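Local coordinates for rhamnosidase B (Bacillus sp., PDB 2OKX), which hydrolyses terminal alpha-L-rhamnose residues from its substrates as a family 78 glycoside hydrolase, probably by the inverting mechanism of that family, at residues A[596-601]-A[644-649]; A[603-608]-A[651-656]; A[611-616]-A[674-679]; A[632-637]-A[658-663]; A[705-710]-A[731-736]. All coordinates share one frame; numbering follows the deposited sequence.

Contact 1: residues A[596-601]-A[644-649]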
# COMPACT_ATOMS: atom_id res chain seq x y z
N ILE A 596 17.16 -2.98 -2.71
CA ILE A 596 15.76 -2.60 -2.83
C ILE A 596 15.65 -1.17 -3.34
O ILE A 596 14.76 -0.84 -4.12
CB ILE A 596 15.02 -2.74 -1.48
CG1 ILE A 596 13.56 -2.33 -1.64
CG2 ILE A 596 15.71 -1.90 -0.41
CD1 ILE A 596 12.71 -2.50 -0.37
N VAL A 597 16.57 -0.30 -2.91
CA VAL A 597 16.53 1.08 -3.35
C VAL A 597 16.79 1.18 -4.86
O VAL A 597 16.03 1.82 -5.58
CB VAL A 597 17.58 1.94 -2.60
CG1 VAL A 597 17.51 3.37 -3.09
CG2 VAL A 597 17.33 1.88 -1.09
N GLU A 598 17.85 0.54 -5.34
CA GLU A 598 18.14 0.60 -6.77
C GLU A 598 17.00 -0.01 -7.59
O GLU A 598 16.63 0.52 -8.64
CB GLU A 598 19.45 -0.10 -7.12
CG GLU A 598 19.77 0.03 -8.60
CD GLU A 598 21.14 -0.48 -8.99
OE1 GLU A 598 21.39 -0.62 -10.20
OE2 GLU A 598 21.97 -0.74 -8.09
N ARG A 599 16.45 -1.12 -7.11
CA ARG A 599 15.35 -1.77 -7.81
C ARG A 599 14.21 -0.78 -8.01
O ARG A 599 13.64 -0.68 -9.09
CB ARG A 599 14.84 -2.99 -7.02
CG ARG A 599 13.48 -3.51 -7.51
CD ARG A 599 13.04 -4.78 -6.80
NE ARG A 599 11.60 -4.98 -6.94
CZ ARG A 599 10.98 -5.26 -8.08
NH1 ARG A 599 11.68 -5.39 -9.21
NH2 ARG A 599 9.65 -5.38 -8.11
N CYS A 600 13.88 -0.04 -6.96
CA CYS A 600 12.80 0.94 -7.04
C CYS A 600 13.13 2.08 -7.99
O CYS A 600 12.28 2.49 -8.79
CB CYS A 600 12.48 1.49 -5.65
SG CYS A 600 11.70 0.25 -4.56
N LEU A 601 14.35 2.61 -7.89
CA LEU A 601 14.76 3.71 -8.75
C LEU A 601 14.72 3.29 -10.22
O LEU A 601 14.36 4.08 -11.09
CB LEU A 601 16.17 4.18 -8.38
CG LEU A 601 16.35 4.70 -6.95
CD1 LEU A 601 17.81 5.09 -6.74
CD2 LEU A 601 15.44 5.89 -6.70
N THR A 644 26.15 4.88 -2.07
CA THR A 644 26.90 3.72 -2.50
C THR A 644 28.18 4.04 -3.24
O THR A 644 29.10 3.21 -3.28
CB THR A 644 26.04 2.84 -3.44
OG1 THR A 644 25.74 3.59 -4.63
CG2 THR A 644 24.74 2.43 -2.76
N GLY A 645 28.26 5.22 -3.84
CA GLY A 645 29.43 5.59 -4.60
C GLY A 645 29.42 4.78 -5.88
O GLY A 645 30.45 4.55 -6.50
N ASN A 646 28.22 4.33 -6.28
CA ASN A 646 28.04 3.52 -7.47
C ASN A 646 27.93 4.37 -8.74
O ASN A 646 26.84 4.70 -9.19
CB ASN A 646 26.79 2.64 -7.31
CG ASN A 646 26.66 1.59 -8.40
OD1 ASN A 646 25.84 0.68 -8.29
ND2 ASN A 646 27.45 1.72 -9.45
N GLU A 647 29.08 4.71 -9.31
CA GLU A 647 29.14 5.52 -10.52
C GLU A 647 28.48 4.84 -11.71
O GLU A 647 27.90 5.50 -12.57
CB GLU A 647 30.59 5.87 -10.86
CG GLU A 647 31.17 7.00 -10.02
CD GLU A 647 32.64 7.26 -10.30
OE1 GLU A 647 33.14 8.33 -9.91
OE2 GLU A 647 33.29 6.39 -10.91
N ALA A 648 28.56 3.51 -11.76
CA ALA A 648 27.97 2.75 -12.85
C ALA A 648 26.46 2.99 -12.89
O ALA A 648 25.88 3.16 -13.96
CB ALA A 648 28.25 1.27 -12.67
N PHE A 649 25.83 3.01 -11.72
CA PHE A 649 24.40 3.26 -11.67
C PHE A 649 24.08 4.67 -12.13
O PHE A 649 23.11 4.89 -12.86
CB PHE A 649 23.85 3.05 -10.25
CG PHE A 649 22.51 3.69 -10.02
CD1 PHE A 649 22.42 4.97 -9.48
CD2 PHE A 649 21.34 3.04 -10.42
CE1 PHE A 649 21.18 5.59 -9.34
CE2 PHE A 649 20.11 3.66 -10.29
CZ PHE A 649 20.03 4.94 -9.75
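Phe649 and Glu598 run alongside each other, pointing opposite ways, between helix 595-603 and the start of helix 647-665. The ring of Phe649 offers its CD2 and CE2 side to the glutamate stem: Glu598 CG lies 3.9 Å from Phe649 CD2, and the carboxylate follows with Glu598 OE1 at 3.7 Å from Phe649 CD2. Carboxylate and ring planes stand 64° apart, and the approach to the ring is oblique. Glu598 gets there because its CG is anti to the backbone N (chi1 -177°) and the chain stays extended, which brings the carboxylate to the CD2 corner of the ring, where OE1 is salt-bridged to Arg652, about one turn further along helix 647-665. Leu601, one turn after Glu598, lies roughly perpendicular to Phe649 and sets CD1 3.7 Å from Phe649 CZ. Both helices belong to the six-hairpin glycosidase domain, the helical barrel of this enzyme, and the contact lies where helix 627-644 turns into helix 647-665. That turn is tight: Gly645 leaves the helix with positive phi, Asn646 takes the N-cap position, and Thr644 OG1 accepts from Asn646 N at 3.1 Å in an ST turn. Tyr640 of helix 627-644 meets the Phe649 ring edge-to-face and touches Leu601.

Contact 2: residues A[603-608]-A[651-656]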
# COMPACT_ATOMS: atom_id res chain seq x y z
N LEU A 603 12.72 1.09 -11.59
CA LEU A 603 11.36 0.84 -12.07
C LEU A 603 10.65 2.09 -12.59
O LEU A 603 9.79 2.00 -13.47
CB LEU A 603 10.50 0.22 -10.95
CG LEU A 603 10.71 -1.27 -10.63
CD1 LEU A 603 9.92 -1.64 -9.37
CD2 LEU A 603 10.25 -2.11 -11.81
N VAL A 604 11.02 3.25 -12.06
CA VAL A 604 10.37 4.50 -12.45
C VAL A 604 10.45 4.86 -13.94
O VAL A 604 9.45 5.22 -14.54
CB VAL A 604 10.90 5.68 -11.61
CG1 VAL A 604 10.22 6.98 -12.03
CG2 VAL A 604 10.64 5.41 -10.13
N PRO A 605 11.65 4.76 -14.55
CA PRO A 605 11.77 5.10 -15.98
C PRO A 605 10.90 4.22 -16.88
O PRO A 605 10.68 4.54 -18.05
CB PRO A 605 13.26 4.92 -16.25
CG PRO A 605 13.88 5.29 -14.93
CD PRO A 605 12.98 4.57 -13.95
N GLY A 606 10.42 3.10 -16.33
CA GLY A 606 9.59 2.20 -17.10
C GLY A 606 8.24 2.81 -17.47
O GLY A 606 7.52 2.27 -18.30
N SER A 607 7.91 3.94 -16.84
CA SER A 607 6.65 4.62 -17.11
C SER A 607 6.82 5.70 -18.18
O SER A 607 5.89 6.46 -18.45
CB SER A 607 6.10 5.26 -15.83
OG SER A 607 6.92 6.34 -15.41
N ALA A 608 8.01 5.76 -18.76
CA ALA A 608 8.31 6.75 -19.80
C ALA A 608 7.34 6.68 -20.97
O ALA A 608 6.96 7.72 -21.52
CB ALA A 608 9.74 6.57 -20.29
N ALA A 651 25.60 6.45 -14.27
CA ALA A 651 25.71 6.47 -15.72
C ALA A 651 24.48 5.84 -16.36
O ALA A 651 23.95 6.35 -17.35
CB ALA A 651 26.97 5.73 -16.16
N ARG A 652 24.02 4.73 -15.79
CA ARG A 652 22.85 4.03 -16.31
C ARG A 652 21.57 4.84 -16.17
O ARG A 652 20.71 4.82 -17.04
CB ARG A 652 22.64 2.69 -15.60
CG ARG A 652 23.71 1.64 -15.86
CD ARG A 652 23.21 0.27 -15.43
NE ARG A 652 22.94 0.20 -13.99
CZ ARG A 652 23.86 -0.06 -13.07
NH1 ARG A 652 23.53 -0.11 -11.79
NH2 ARG A 652 25.12 -0.29 -13.43
N ILE A 653 21.45 5.57 -15.06
CA ILE A 653 20.24 6.34 -14.79
C ILE A 653 20.23 7.78 -15.32
O ILE A 653 19.16 8.36 -15.48
CB ILE A 653 19.95 6.37 -13.25
CG1 ILE A 653 18.44 6.49 -13.01
CG2 ILE A 653 20.67 7.54 -12.59
CD1 ILE A 653 17.68 5.24 -13.39
N TRP A 654 21.40 8.35 -15.60
CA TRP A 654 21.47 9.73 -16.08
C TRP A 654 20.51 10.04 -17.23
O TRP A 654 19.78 11.04 -17.19
CB TRP A 654 22.90 10.10 -16.50
CG TRP A 654 22.97 11.40 -17.25
CD1 TRP A 654 23.46 11.60 -18.51
CD2 TRP A 654 22.49 12.68 -16.81
NE1 TRP A 654 23.32 12.92 -18.88
CE2 TRP A 654 22.73 13.60 -17.85
CE3 TRP A 654 21.89 13.14 -15.63
CZ2 TRP A 654 22.38 14.96 -17.76
CZ3 TRP A 654 21.54 14.49 -15.53
CH2 TRP A 654 21.79 15.38 -16.60
N PRO A 655 20.50 9.21 -18.29
CA PRO A 655 19.61 9.46 -19.43
C PRO A 655 18.14 9.63 -19.02
O PRO A 655 17.46 10.55 -19.50
CB PRO A 655 19.83 8.24 -20.31
CG PRO A 655 21.28 7.94 -20.08
CD PRO A 655 21.40 8.08 -18.57
N ALA A 656 17.65 8.76 -18.15
CA ALA A 656 16.26 8.84 -17.69
C ALA A 656 16.03 10.13 -16.92
O ALA A 656 14.95 10.72 -16.98
CB ALA A 656 15.92 7.63 -16.82
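A chi1 of -150° holds Ile653 CG1 roughly anti to the backbone N, and chi2 of 70° then bends CD1 round toward the ring of Pro605, although the CB of Ile653 does not itself point there. Ile653 runs transverse to the proline, with Ile653 CD1 4.1 Å from Pro605 CG. Ala656, one turn later on helix 647-665, needs no torsion: its CB faces the proline directly and lies 3.6 Å from Pro605 CG and 3.8 Å from Pro605 CB. The outer carbons of the pyrrolidine ring are thus met by two residues spaced i, i+3 on one helix, and the nearest CA atoms, Pro605 CA and Ala656 CA, are 6.1 Å apart.

Pro605 sits in a short 3-10 segment that follows helix 595-603. Bonds within the turn support its shape: Ser607 OG donates to Val604 O at 2.9 Å, nearly in line with the carbonyl bond (167°), and Ser607 N shares the same acceptor. Ser607 OG also bonds to Leu615 N, tying this turn to the loop beyond it. Trp633 of helix 627-644 packs against Pro605, Ile653 and Ala656 alike, extending the apolar cluster.

No hydrogen bond joins the two segments. The contact therefore rests on van der Waals packing of aliphatic carbon, and the short CA-CA distance is consistent with the small alanine side chain at this point.

Contact 3: residues A[611-616]-A[674-679]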
# COMPACT_ATOMS: atom_id res chain seq x y z
N THR A 611 4.27 8.58 -19.96
CA THR A 611 4.52 10.01 -19.89
C THR A 611 5.95 10.32 -19.47
O THR A 611 6.47 9.73 -18.52
CB THR A 611 3.57 10.71 -18.90
OG1 THR A 611 4.07 12.01 -18.60
CG2 THR A 611 3.44 9.91 -17.61
N PRO A 612 6.61 11.25 -20.18
CA PRO A 612 7.99 11.64 -19.88
C PRO A 612 8.13 12.29 -18.51
O PRO A 612 9.24 12.48 -18.01
CB PRO A 612 8.32 12.61 -21.02
CG PRO A 612 6.99 13.25 -21.29
CD PRO A 612 6.06 12.05 -21.28
N LEU A 613 7.00 12.64 -17.90
CA LEU A 613 6.99 13.26 -16.58
C LEU A 613 7.08 12.19 -15.49
O LEU A 613 7.34 12.50 -14.32
CB LEU A 613 5.73 14.10 -16.40
CG LEU A 613 5.51 15.23 -17.42
CD1 LEU A 613 4.24 15.99 -17.07
CD2 LEU A 613 6.71 16.17 -17.43
N TYR A 614 6.87 10.94 -15.89
CA TYR A 614 6.95 9.77 -15.01
C TYR A 614 5.82 9.63 -13.99
O TYR A 614 5.42 10.61 -13.35
CB TYR A 614 8.31 9.72 -14.31
CG TYR A 614 9.49 9.58 -15.26
CD1 TYR A 614 10.80 9.72 -14.80
CD2 TYR A 614 9.30 9.32 -16.62
CE1 TYR A 614 11.89 9.60 -15.67
CE2 TYR A 614 10.38 9.20 -17.50
CZ TYR A 614 11.67 9.34 -17.02
OH TYR A 614 12.73 9.23 -17.89
N LEU A 615 5.32 8.41 -13.84
CA LEU A 615 4.23 8.10 -12.91
C LEU A 615 4.64 8.24 -11.45
O LEU A 615 5.78 7.98 -11.09
CB LEU A 615 3.70 6.69 -13.16
CG LEU A 615 2.49 6.58 -14.10
CD1 LEU A 615 2.74 7.38 -15.37
CD2 LEU A 615 2.22 5.12 -14.42
N ASP A 616 3.68 8.65 -10.61
CA ASP A 616 3.93 8.85 -9.19
C ASP A 616 3.96 7.55 -8.37
O ASP A 616 4.35 7.56 -7.21
CB ASP A 616 2.92 9.85 -8.61
CG ASP A 616 1.49 9.57 -9.05
OD1 ASP A 616 0.69 10.54 -9.11
OD2 ASP A 616 1.15 8.40 -9.32
N LEU A 674 7.02 27.39 -13.86
CA LEU A 674 6.42 26.11 -14.17
C LEU A 674 4.90 26.23 -14.07
O LEU A 674 4.36 26.51 -13.00
CB LEU A 674 6.91 25.03 -13.20
CG LEU A 674 6.38 23.61 -13.44
CD1 LEU A 674 6.84 23.12 -14.80
CD2 LEU A 674 6.87 22.68 -12.34
N ASN A 675 4.21 26.04 -15.19
CA ASN A 675 2.76 26.14 -15.22
C ASN A 675 2.21 24.81 -15.72
O ASN A 675 2.49 24.40 -16.85
CB ASN A 675 2.31 27.26 -16.16
CG ASN A 675 0.87 27.66 -15.93
OD1 ASN A 675 0.01 26.82 -15.65
ND2 ASN A 675 0.58 28.95 -16.06
N MET A 676 1.43 24.12 -14.89
CA MET A 676 0.90 22.83 -15.29
C MET A 676 -0.53 22.54 -14.87
O MET A 676 -1.01 23.02 -13.84
CB MET A 676 1.78 21.71 -14.74
CG MET A 676 3.20 21.72 -15.26
SD MET A 676 4.15 20.41 -14.49
CE MET A 676 3.80 19.05 -15.59
N ALA A 677 -1.21 21.75 -15.68
CA ALA A 677 -2.58 21.34 -15.41
C ALA A 677 -2.47 19.89 -14.94
O ALA A 677 -2.40 18.98 -15.76
CB ALA A 677 -3.43 21.42 -16.67
N GLY A 678 -2.44 19.69 -13.63
CA GLY A 678 -2.32 18.34 -13.10
C GLY A 678 -2.36 18.29 -11.59
O GLY A 678 -2.74 19.26 -10.94
N TRP A 679 -1.97 17.15 -11.02
CA TRP A 679 -1.98 16.97 -9.58
C TRP A 679 -0.70 17.60 -9.02
O TRP A 679 0.34 16.95 -8.94
CB TRP A 679 -2.04 15.48 -9.26
CG TRP A 679 -2.45 15.14 -7.86
CD1 TRP A 679 -2.91 16.00 -6.90
CD2 TRP A 679 -2.45 13.83 -7.27
NE1 TRP A 679 -3.20 15.30 -5.75
CE2 TRP A 679 -2.92 13.98 -5.94
CE3 TRP A 679 -2.10 12.56 -7.73
CZ2 TRP A 679 -3.05 12.89 -5.07
CZ3 TRP A 679 -2.23 11.47 -6.86
CH2 TRP A 679 -2.70 11.65 -5.55
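Apolar packing is carried by Leu613 and Met676, which reach toward each other tip to tip. Leu613 CD1 and Met676 CE are 3.4 Å apart, tighter than usual for two methyl carbons, so the fit is snug at this point. The thioether chain is straight through chi2 (177°) and bends only at chi3 (87°), and it is this last turn that swings CE toward the leucine. Pro627, at the start of helix 627-644, lies against Met676.

A polar group meets an aromatic one in the second pair. Asp616 OD1 lies 3.7 Å from Trp679 CE3 and 3.8 Å from Trp679 CZ3, with carboxylate and indole planes 88° apart and an oblique approach to the ring. No hydrogen bond joins the pair; Asp616 OD1 is instead held by Ser624 OG, and Ser624 also touches the indole.

Hydrogen bonds shape the first loop from inside. Thr611 to Tyr614 form a type I beta turn closed by Tyr614 N to Thr611 O at 2.9 Å, and Thr611 OG1 accepts from Leu613 N at 3.1 Å in an ST turn.

Two irregular loops meet here, one leading into helix 627-644 and the other leaving helix 647-665. Helical barrels of this kind commonly carry their sugar-binding cleft on such loops. A bound glycerol, probably from the crystallisation liquor, lies about 3 Å from the Trp679 side chain, and such molecules often mark pockets.

Contact 4: residues A[632-637]-A[658-663]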
# COMPACT_ATOMS: atom_id res chain seq x y z
N PHE A 632 11.47 14.09 -6.44
CA PHE A 632 12.02 13.36 -5.30
C PHE A 632 12.73 12.11 -5.78
O PHE A 632 13.66 11.62 -5.12
CB PHE A 632 10.92 13.00 -4.29
CG PHE A 632 10.30 14.20 -3.61
CD1 PHE A 632 11.03 15.38 -3.46
CD2 PHE A 632 9.00 14.15 -3.13
CE1 PHE A 632 10.47 16.49 -2.84
CE2 PHE A 632 8.43 15.26 -2.51
CZ PHE A 632 9.16 16.43 -2.37
N TRP A 633 12.30 11.59 -6.92
CA TRP A 633 12.93 10.41 -7.51
C TRP A 633 14.34 10.80 -7.93
O TRP A 633 15.29 10.04 -7.74
CB TRP A 633 12.14 9.94 -8.74
CG TRP A 633 12.87 8.89 -9.55
CD1 TRP A 633 13.11 7.60 -9.20
CD2 TRP A 633 13.48 9.08 -10.84
NE1 TRP A 633 13.83 6.96 -10.19
CE2 TRP A 633 14.07 7.84 -11.20
CE3 TRP A 633 13.59 10.17 -11.72
CZ2 TRP A 633 14.76 7.67 -12.41
CZ3 TRP A 633 14.28 9.99 -12.92
CH2 TRP A 633 14.85 8.75 -13.25
N ILE A 634 14.48 11.98 -8.53
CA ILE A 634 15.79 12.44 -8.96
C ILE A 634 16.67 12.60 -7.72
O ILE A 634 17.83 12.20 -7.71
CB ILE A 634 15.69 13.78 -9.72
CG1 ILE A 634 14.98 13.56 -11.06
CG2 ILE A 634 17.09 14.36 -9.95
CD1 ILE A 634 14.71 14.83 -11.85
N LEU A 635 16.10 13.18 -6.67
CA LEU A 635 16.81 13.37 -5.42
C LEU A 635 17.27 12.01 -4.90
O LEU A 635 18.44 11.83 -4.55
CB LEU A 635 15.89 14.01 -4.37
CG LEU A 635 16.51 14.93 -3.31
CD1 LEU A 635 15.53 15.04 -2.15
CD2 LEU A 635 17.84 14.40 -2.82
N ALA A 636 16.35 11.05 -4.87
CA ALA A 636 16.68 9.71 -4.39
C ALA A 636 17.80 9.07 -5.20
O ALA A 636 18.65 8.36 -4.65
CB ALA A 636 15.43 8.83 -4.41
N CYS A 637 17.80 9.31 -6.51
CA CYS A 637 18.84 8.77 -7.38
C CYS A 637 20.19 9.36 -6.98
O CYS A 637 21.18 8.64 -6.86
CB CYS A 637 18.56 9.11 -8.85
SG CYS A 637 17.24 8.13 -9.61
N LYS A 658 17.81 13.03 -17.29
CA LYS A 658 17.88 14.12 -18.26
C LYS A 658 16.58 14.20 -19.06
O LYS A 658 16.01 15.28 -19.25
CB LYS A 658 19.06 13.87 -19.20
CG LYS A 658 19.29 14.94 -20.26
CD LYS A 658 20.50 14.57 -21.12
CE LYS A 658 20.77 15.62 -22.17
NZ LYS A 658 21.05 16.95 -21.56
N HIS A 659 16.12 13.04 -19.50
CA HIS A 659 14.89 12.93 -20.28
C HIS A 659 13.68 13.59 -19.62
O HIS A 659 12.99 14.40 -20.24
CB HIS A 659 14.59 11.45 -20.56
CG HIS A 659 13.30 11.22 -21.28
ND1 HIS A 659 13.07 11.66 -22.57
CD2 HIS A 659 12.16 10.61 -20.89
CE1 HIS A 659 11.85 11.33 -22.94
NE2 HIS A 659 11.27 10.69 -21.94
N THR A 660 13.41 13.24 -18.36
CA THR A 660 12.26 13.81 -17.67
C THR A 660 12.41 15.30 -17.37
O THR A 660 11.44 16.06 -17.48
CB THR A 660 11.94 13.03 -16.37
OG1 THR A 660 10.65 13.42 -15.89
CG2 THR A 660 12.99 13.32 -15.29
N LEU A 661 13.61 15.72 -16.98
CA LEU A 661 13.82 17.14 -16.69
C LEU A 661 13.62 17.98 -17.94
O LEU A 661 13.09 19.09 -17.88
CB LEU A 661 15.23 17.37 -16.13
CG LEU A 661 15.43 17.00 -14.66
CD1 LEU A 661 16.88 17.25 -14.26
CD2 LEU A 661 14.49 17.84 -13.80
N THR A 662 14.04 17.44 -19.08
CA THR A 662 13.89 18.14 -20.35
C THR A 662 12.42 18.45 -20.59
O THR A 662 12.06 19.56 -20.98
CB THR A 662 14.43 17.30 -21.53
OG1 THR A 662 15.85 17.15 -21.39
CG2 THR A 662 14.11 17.96 -22.86
N HIS A 663 11.56 17.46 -20.35
CA HIS A 663 10.13 17.66 -20.56
C HIS A 663 9.46 18.54 -19.51
O HIS A 663 8.47 19.20 -19.81
CB HIS A 663 9.43 16.30 -20.67
CG HIS A 663 9.73 15.58 -21.94
ND1 HIS A 663 10.93 14.96 -22.18
CD2 HIS A 663 9.00 15.44 -23.08
CE1 HIS A 663 10.94 14.46 -23.40
NE2 HIS A 663 9.78 14.74 -23.97
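Aliphatic contact dominates, and Ile634 CD1 is its centre. This methyl lies 3.6 Å from both Leu661 CG and Leu661 CD2 and 4.0 Å from Leu661 CD1, so it abuts the whole fork of the leucine, the two chains crossing obliquely. Ile634 CG1 leaves anti to the carbonyl carbon (chi1 -68°) and the chain is straight at chi2, which sends CD1 toward helix 647-665. Thr660 adds its methyl, with CG2 4.1 Å from Ile634 CD1.

That methyl also makes the one aromatic contact between the segments: Thr660 CG2 sits at the edge of the Trp633 indole, near its plane, 4.3 Å from Trp633 CZ3. Helices 627-644 and 647-665 are neighbours in the six-hairpin glycosidase domain, roughly antiparallel (149° between the directions of the two short segments), with segment axes 11.5 Å apart at closest. They are successive in the chain, joined by a very short turn, so the pair forms a helical hairpin.

The polar atoms of the touching residues find partners outside the two segments. Thr660 OG1 bonds to Pro612 O and Trp633 NE1 to Leu601 O, so both buried polar atoms are satisfied although neither bonds across the helix pair. The Trp633 indole also meets the ring of Tyr614 edge-to-face, and Tyr614 in turn touches Thr660, so the loop that holds Pro612 and Tyr614 packs on both helices.

Contact 5: residues A[705-710]-A[731-736]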
# COMPACT_ATOMS: atom_id res chain seq x y z
N ALA A 705 15.94 20.18 -8.26
CA ALA A 705 16.05 18.97 -9.06
C ALA A 705 17.02 19.19 -10.21
O ALA A 705 17.85 18.34 -10.53
CB ALA A 705 14.68 18.56 -9.59
N LEU A 706 16.91 20.35 -10.85
CA LEU A 706 17.78 20.71 -11.97
C LEU A 706 19.23 20.73 -11.51
O LEU A 706 20.13 20.31 -12.24
CB LEU A 706 17.39 22.08 -12.52
CG LEU A 706 16.06 22.12 -13.27
CD1 LEU A 706 15.57 23.56 -13.38
CD2 LEU A 706 16.24 21.48 -14.64
N ARG A 707 19.46 21.23 -10.30
CA ARG A 707 20.81 21.30 -9.75
C ARG A 707 21.29 19.93 -9.26
O ARG A 707 22.42 19.52 -9.55
CB ARG A 707 20.85 22.33 -8.62
CG ARG A 707 20.68 23.75 -9.13
CD ARG A 707 20.40 24.74 -8.02
NE ARG A 707 20.37 26.11 -8.53
CZ ARG A 707 19.89 27.15 -7.86
NH1 ARG A 707 19.92 28.35 -8.41
NH2 ARG A 707 19.37 26.98 -6.65
N ASP A 708 20.43 19.22 -8.54
CA ASP A 708 20.78 17.90 -8.03
C ASP A 708 21.17 16.96 -9.17
O ASP A 708 21.99 16.06 -8.99
CB ASP A 708 19.60 17.29 -7.26
CG ASP A 708 19.39 17.93 -5.90
OD1 ASP A 708 18.33 17.69 -5.29
OD2 ASP A 708 20.29 18.65 -5.43
N SER A 709 20.59 17.19 -10.35
CA SER A 709 20.87 16.35 -11.52
C SER A 709 22.34 16.37 -11.93
O SER A 709 22.85 15.40 -12.50
CB SER A 709 20.01 16.79 -12.71
OG SER A 709 20.41 18.06 -13.19
N ARG A 710 23.03 17.47 -11.64
CA ARG A 710 24.44 17.58 -11.99
C ARG A 710 25.26 16.47 -11.34
O ARG A 710 26.12 15.87 -11.99
CB ARG A 710 24.99 18.95 -11.55
CG ARG A 710 26.50 19.08 -11.67
CD ARG A 710 26.92 20.54 -11.85
NE ARG A 710 26.60 21.01 -13.19
CZ ARG A 710 26.70 22.28 -13.59
NH1 ARG A 710 26.39 22.61 -14.84
NH2 ARG A 710 27.11 23.22 -12.75
N LEU A 731 17.68 30.96 -13.83
CA LEU A 731 16.61 31.76 -14.41
C LEU A 731 15.31 31.53 -13.66
O LEU A 731 14.58 32.47 -13.35
CB LEU A 731 16.42 31.39 -15.89
CG LEU A 731 17.59 31.67 -16.83
CD1 LEU A 731 17.25 31.18 -18.23
CD2 LEU A 731 17.90 33.16 -16.85
N LEU A 732 15.03 30.26 -13.36
CA LEU A 732 13.82 29.90 -12.64
C LEU A 732 13.84 30.50 -11.23
O LEU A 732 12.88 31.13 -10.80
CB LEU A 732 13.68 28.38 -12.56
CG LEU A 732 12.26 27.81 -12.63
CD1 LEU A 732 12.28 26.35 -12.18
CD2 LEU A 732 11.30 28.61 -11.77
N ALA A 733 14.94 30.29 -10.52
CA ALA A 733 15.08 30.81 -9.16
C ALA A 733 14.86 32.32 -9.11
O ALA A 733 14.19 32.83 -8.22
CB ALA A 733 16.46 30.46 -8.61
N GLU A 734 15.44 33.03 -10.08
CA GLU A 734 15.30 34.48 -10.13
C GLU A 734 13.85 34.89 -10.39
O GLU A 734 13.32 35.79 -9.74
CB GLU A 734 16.20 35.05 -11.24
CG GLU A 734 16.25 36.57 -11.27
CD GLU A 734 17.10 37.10 -12.40
OE1 GLU A 734 17.27 38.33 -12.50
OE2 GLU A 734 17.61 36.28 -13.20
N THR A 735 13.21 34.22 -11.34
CA THR A 735 11.82 34.50 -11.67
C THR A 735 10.95 34.26 -10.44
O THR A 735 10.03 35.03 -10.15
CB THR A 735 11.32 33.61 -12.82
OG1 THR A 735 12.17 33.79 -13.97
CG2 THR A 735 9.89 33.96 -13.20
N ILE A 736 11.24 33.18 -9.72
CA ILE A 736 10.48 32.84 -8.52
C ILE A 736 10.58 33.98 -7.50
O ILE A 736 9.57 34.45 -6.99
CB ILE A 736 11.00 31.53 -7.89
CG1 ILE A 736 10.75 30.36 -8.84
CG2 ILE A 736 10.31 31.29 -6.55
CD1 ILE A 736 11.31 29.04 -8.36
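Leu706 and Leu732 face each other between helices 696-715 and 723-739, their CD1 methyls 4.5 Å apart, a loose touch. Beside them Arg707 lays its guanidinium obliquely near Ala733, with Arg707 NH1 4.1 Å from Ala733 CB. The arginine arrives from the flank: its CG stands anti to the carbonyl carbon (chi1 -69°), and from there the chain runs extended to NE, so the charged end reaches across while the alanine presents only its CB.

Behind this first shell, within the second helix, Thr735 OG1 donates to Leu731 O at 2.8 Å. Thr735 N bonds the same oxygen from the opposite face of the carbonyl plane, so two donors hold it. Leu673, in a loop, packs on Leu732, and Phe725 of helix 723-739 touches Leu706.

The two helices are successive in the chain, within the six-hairpin glycosidase domain. Helix 696-715 is also packed against helix 647-665, where Leu706 meets Leu661 and Leu665, so Leu706 packs on both helix 647-665 and helix 723-739.

Overall arrangement
All five contacts lie in the six-hairpin glycosidase domain. Contacts 1, 2 and 4 share helix 647-665, meeting in turn helix 595-603, the 3-10 turn after it, and helix 627-644. Contact 3 instead joins two loops, yet it is buried, and contact 4 is nested inside the loop it closes. Contact 5 belongs to the next two helices and is the farthest of the five from the centre of the chain, about 33 Å against 22 to 24 Å. Chemistry does not simply follow burial: partly buried contact 2 is purely aliphatic and buried contact 4 nearly so, whereas charged groups lie beside apolar partners in partly buried contact 1 and in buried contacts 3 and 5.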